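Local coordinates for protein ATPase BagA (Mycobacterium tuberculosis H37Rv, PDB 6BS3) that hydrolyses ATP as one subunit of the heterodimeric BagAB complex, an activity needed for resistance to nitric oxide and to elevated glycerol, at residues 21-26 and 202-207; 53-58 and 159-164. One frame throughout, in Å; residues are numbered along the deposited sequence.

Contact 1: residues 21-26 and 202-207; sequences VRLHLV and NQTAIH
H24 and H207 meet rim to rim on the sheet face shared with A205 and V26: H24 ND1 lies 2.8 Å from H207 NE2, almost straight at 170°, and by geometry either could donate. Their planes are inclined by only 17°, neither ring over the other's face. With H207 CG beside its backbone N (chi1 -50°), the ring leans back to H24, two residues before its register partner V26. H207 ND1 bonds the backbone N of S236, while H24 NE2 makes a weak bond to V21 O, engaging all four ring nitrogens.

L23 O accepts from A205 N at 3.1 Å, A205 O from L25 N, and L25 O from H207 N at 2.7 Å. Where the strands begin, Q203 O takes two donors: L23 N at 2.8 Å, nearly along the C=O, and R22 N, tilted from the carbonyl plane. L25 CD1 packs on I206 CG1 (3.6 Å) and the T204 methyl, while T204 OG1 turns to L198 O. R22 lays its CG on the Q203 amide; its guanidinium reaches V145 O and Y156 O. A neutral H207 accepting at ND1 would probably carry its proton on NE2, toward H24; histidine suits a place needing both roles.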
# COMPACT_ATOMS: atom_id res chain seq x y z
N VAL A 21 -6.32 12.49 -25.58
CA VAL A 21 -5.75 11.23 -25.07
C VAL A 21 -6.83 10.11 -25.09
O VAL A 21 -7.94 10.32 -24.59
CB VAL A 21 -5.12 11.41 -23.65
CG1 VAL A 21 -4.80 10.07 -23.00
CG2 VAL A 21 -3.88 12.28 -23.70
N ARG A 22 -6.48 8.94 -25.65
CA ARG A 22 -7.33 7.74 -25.74
C ARG A 22 -6.98 6.75 -24.63
O ARG A 22 -7.82 5.93 -24.26
CB ARG A 22 -7.14 7.04 -27.09
CG ARG A 22 -7.41 7.90 -28.35
CD ARG A 22 -8.81 7.85 -28.98
NE ARG A 22 -9.62 6.66 -28.66
CZ ARG A 22 -9.34 5.43 -29.07
NH1 ARG A 22 -8.25 5.19 -29.79
NH2 ARG A 22 -10.12 4.41 -28.71
N LEU A 23 -5.71 6.76 -24.15
CA LEU A 23 -5.25 5.83 -23.11
C LEU A 23 -4.77 6.56 -21.88
O LEU A 23 -3.73 7.20 -21.91
CB LEU A 23 -4.15 4.87 -23.65
CG LEU A 23 -3.45 3.96 -22.61
CD1 LEU A 23 -4.44 3.00 -21.95
CD2 LEU A 23 -2.24 3.25 -23.22
N HIS A 24 -5.52 6.41 -20.77
CA HIS A 24 -5.19 7.05 -19.49
C HIS A 24 -4.69 6.01 -18.51
O HIS A 24 -5.40 5.06 -18.22
CB HIS A 24 -6.39 7.80 -18.88
CG HIS A 24 -6.88 8.92 -19.73
ND1 HIS A 24 -6.43 10.22 -19.55
CD2 HIS A 24 -7.78 8.91 -20.74
CE1 HIS A 24 -7.05 10.95 -20.46
NE2 HIS A 24 -7.87 10.20 -21.20
N LEU A 25 -3.46 6.19 -18.02
CA LEU A 25 -2.91 5.24 -17.06
C LEU A 25 -2.88 5.91 -15.70
O LEU A 25 -2.31 7.00 -15.56
CB LEU A 25 -1.51 4.75 -17.50
CG LEU A 25 -1.41 3.99 -18.82
CD1 LEU A 25 -0.06 4.26 -19.50
CD2 LEU A 25 -1.53 2.49 -18.61
N VAL A 26 -3.53 5.31 -14.71
CA VAL A 26 -3.64 5.86 -13.35
C VAL A 26 -2.74 5.09 -12.40
O VAL A 26 -3.02 3.93 -12.03
CB VAL A 26 -5.12 5.98 -12.84
CG1 VAL A 26 -5.19 6.67 -11.48
CG2 VAL A 26 -6.01 6.71 -13.86
N ASN A 202 1.02 11.05 -28.12
CA ASN A 202 0.08 12.03 -27.58
C ASN A 202 -1.31 11.40 -27.35
O ASN A 202 -2.22 12.08 -26.89
CB ASN A 202 0.00 13.28 -28.50
CG ASN A 202 -0.59 13.10 -29.90
OD1 ASN A 202 -1.25 12.11 -30.25
ND2 ASN A 202 -0.39 14.11 -30.74
N GLN A 203 -1.47 10.09 -27.68
CA GLN A 203 -2.69 9.30 -27.46
C GLN A 203 -2.69 8.70 -26.05
O GLN A 203 -3.70 8.13 -25.63
CB GLN A 203 -2.77 8.14 -28.48
CG GLN A 203 -2.93 8.58 -29.93
CD GLN A 203 -4.37 8.85 -30.25
OE1 GLN A 203 -4.89 9.95 -29.99
NE2 GLN A 203 -5.03 7.85 -30.79
N THR A 204 -1.56 8.81 -25.34
CA THR A 204 -1.37 8.28 -23.99
C THR A 204 -1.02 9.39 -23.00
O THR A 204 -0.44 10.42 -23.38
CB THR A 204 -0.28 7.15 -24.04
OG1 THR A 204 -0.63 6.20 -25.04
CG2 THR A 204 -0.08 6.42 -22.70
N ALA A 205 -1.36 9.18 -21.71
CA ALA A 205 -1.02 10.05 -20.57
C ALA A 205 -1.03 9.21 -19.31
O ALA A 205 -1.95 8.41 -19.11
CB ALA A 205 -2.01 11.21 -20.43
N ILE A 206 -0.02 9.39 -18.47
CA ILE A 206 0.13 8.72 -17.18
C ILE A 206 -0.18 9.75 -16.08
O ILE A 206 0.51 10.77 -15.98
CB ILE A 206 1.54 8.09 -16.99
CG1 ILE A 206 1.82 7.03 -18.09
CG2 ILE A 206 1.71 7.48 -15.59
CD1 ILE A 206 3.19 7.01 -18.65
N HIS A 207 -1.24 9.49 -15.29
CA HIS A 207 -1.68 10.31 -14.17
C HIS A 207 -1.17 9.65 -12.89
O HIS A 207 -1.13 8.43 -12.78
CB HIS A 207 -3.22 10.47 -14.14
CG HIS A 207 -3.79 10.90 -15.45
ND1 HIS A 207 -3.53 12.15 -15.99
CD2 HIS A 207 -4.54 10.19 -16.34
CE1 HIS A 207 -4.13 12.17 -17.16
NE2 HIS A 207 -4.76 11.02 -17.41

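Contact 2: residues 53-58 and 159-164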
# COMPACT_ATOMS: atom_id res chain seq x y z
N LEU A 53 -13.82 2.44 -21.35
CA LEU A 53 -13.44 1.15 -20.77
C LEU A 53 -12.52 1.36 -19.55
O LEU A 53 -11.49 2.03 -19.65
CB LEU A 53 -12.78 0.21 -21.81
CG LEU A 53 -12.45 -1.22 -21.32
CD1 LEU A 53 -13.72 -2.03 -21.04
CD2 LEU A 53 -11.60 -1.94 -22.31
N LEU A 54 -12.92 0.79 -18.40
CA LEU A 54 -12.14 0.81 -17.15
C LEU A 54 -11.42 -0.56 -17.02
O LEU A 54 -12.08 -1.60 -16.92
CB LEU A 54 -13.06 1.10 -15.94
CG LEU A 54 -12.44 1.08 -14.54
CD1 LEU A 54 -11.32 2.17 -14.39
CD2 LEU A 54 -13.51 1.17 -13.47
N VAL A 55 -10.08 -0.54 -17.06
CA VAL A 55 -9.22 -1.74 -17.07
C VAL A 55 -8.39 -1.93 -15.79
O VAL A 55 -7.76 -0.98 -15.34
CB VAL A 55 -8.29 -1.71 -18.32
CG1 VAL A 55 -7.40 -2.96 -18.41
CG2 VAL A 55 -9.08 -1.51 -19.61
N GLU A 56 -8.37 -3.14 -15.23
CA GLU A 56 -7.46 -3.46 -14.11
C GLU A 56 -6.56 -4.63 -14.54
O GLU A 56 -6.99 -5.47 -15.32
CB GLU A 56 -8.17 -3.67 -12.77
CG GLU A 56 -8.97 -4.96 -12.68
CD GLU A 56 -9.52 -5.15 -11.29
OE1 GLU A 56 -10.75 -5.31 -11.16
OE2 GLU A 56 -8.73 -5.10 -10.32
N VAL A 57 -5.28 -4.63 -14.13
CA VAL A 57 -4.28 -5.57 -14.67
C VAL A 57 -3.59 -6.53 -13.64
O VAL A 57 -2.75 -7.33 -14.06
CB VAL A 57 -3.20 -4.75 -15.44
CG1 VAL A 57 -3.82 -3.86 -16.53
CG2 VAL A 57 -2.35 -3.90 -14.49
N GLU A 58 -3.95 -6.47 -12.34
CA GLU A 58 -3.21 -7.27 -11.35
C GLU A 58 -3.95 -8.50 -10.81
O GLU A 58 -3.43 -9.19 -9.93
CB GLU A 58 -2.73 -6.37 -10.19
CG GLU A 58 -1.88 -5.20 -10.66
CD GLU A 58 -1.22 -4.35 -9.59
OE1 GLU A 58 -1.90 -3.98 -8.60
OE2 GLU A 58 -0.02 -4.05 -9.73
N ILE A 159 -9.89 4.77 -22.81
CA ILE A 159 -9.54 3.62 -21.98
C ILE A 159 -8.87 4.18 -20.73
O ILE A 159 -7.93 4.97 -20.83
CB ILE A 159 -8.59 2.61 -22.72
CG1 ILE A 159 -9.10 2.23 -24.16
CG2 ILE A 159 -8.28 1.37 -21.86
CD1 ILE A 159 -10.33 1.46 -24.29
N VAL A 160 -9.35 3.77 -19.57
CA VAL A 160 -8.77 4.19 -18.29
C VAL A 160 -8.22 2.93 -17.62
O VAL A 160 -8.95 1.96 -17.41
CB VAL A 160 -9.72 5.02 -17.38
CG1 VAL A 160 -9.00 5.47 -16.10
CG2 VAL A 160 -10.31 6.23 -18.13
N VAL A 161 -6.91 2.92 -17.37
CA VAL A 161 -6.27 1.80 -16.72
C VAL A 161 -5.97 2.14 -15.26
O VAL A 161 -5.32 3.16 -14.98
CB VAL A 161 -5.02 1.28 -17.51
CG1 VAL A 161 -4.41 0.04 -16.85
CG2 VAL A 161 -5.36 0.98 -18.96
N ASP A 162 -6.51 1.30 -14.34
CA ASP A 162 -6.21 1.29 -12.91
C ASP A 162 -4.89 0.48 -12.98
O ASP A 162 -4.89 -0.75 -13.09
CB ASP A 162 -7.33 0.59 -12.15
CG ASP A 162 -7.13 0.28 -10.67
OD1 ASP A 162 -6.09 0.66 -10.11
OD2 ASP A 162 -8.01 -0.36 -10.09
N ALA A 163 -3.78 1.21 -13.09
CA ALA A 163 -2.44 0.67 -13.37
C ALA A 163 -1.65 0.17 -12.14
O ALA A 163 -2.00 0.50 -11.02
CB ALA A 163 -1.64 1.74 -14.12
N PRO A 164 -0.54 -0.59 -12.34
CA PRO A 164 0.31 -0.95 -11.20
C PRO A 164 0.82 0.30 -10.42
O PRO A 164 0.80 1.42 -10.95
CB PRO A 164 1.45 -1.73 -11.87
CG PRO A 164 0.88 -2.25 -13.12
CD PRO A 164 0.06 -1.09 -13.59
O HOH W 1 -4.44 -3.00 -12.01
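The parallel core of the P-loop NTPase fold, beside the magnesium and nucleotide site, contains this pair of strands. V160 N donates to L53 O at 2.8 Å and 176°, V55 N to V160 O, and D162 N to V55 O at 2.8 Å. Past the last rung the strands part, and a water bridges the gap, accepting from V57 N at 2.8 Å and donating to D162 O.

On one face, L53 and I159 run side by side, the CB of L53 3.7 Å from I159 CD1, and I159 CG2 meets V55 CG2. V57 CG1 lies crosswise against V161 CG1. L53, I159 and V57 lie against helix 130-146, and the beta-branched V55, I159 and V161 suit both extended backbone and close packing. L54 and V160 occupy the other face, against A38 of helix 34-46, which follows the P-loop.

D162 is on this second face, at the strand end where Walker B aspartates lie in such NTPases. With CG anti to the backbone N (chi1 171°), its carboxylate reaches the site: OD2 bonds OG of S35, an ATP-binding residue, and the D162 side chain comes within about 4 Å of the magnesium ion. E56 accepts from the backbone N of G62 at OE2 and of I63 at OE1, at the start of helix 62-66, while its OE2 stays 4.8 Å from D162 OD2. V57 CG2 packs on P164 CD at 3.8 Å. E58 OE2 lies 3.4 Å from P164 CA, its OE1 salt-bridged to R60.

In the fold
From the N terminus the chain first lays down strand 23-28, passes through the P-loop and helix 34-46, and reaches strand 51-56. About a hundred residues later strand 158-162 returns alongside it, closing the loop of contact 2. Further helices lead to strand 204-210, which pairs with the first strand and closes the larger loop of contact 1, so the loop of contact 2 lies wholly within it. In the sheet the four strands run 51-56, 158-162, 23-28, 204-210, and the middle two join the contacts: R22 O probably accepts from I159 N and H24 O from V161 N, with L23 and L25 packing on V161. Segments far apart in sequence thus form one continuous parallel core beside the nucleotide.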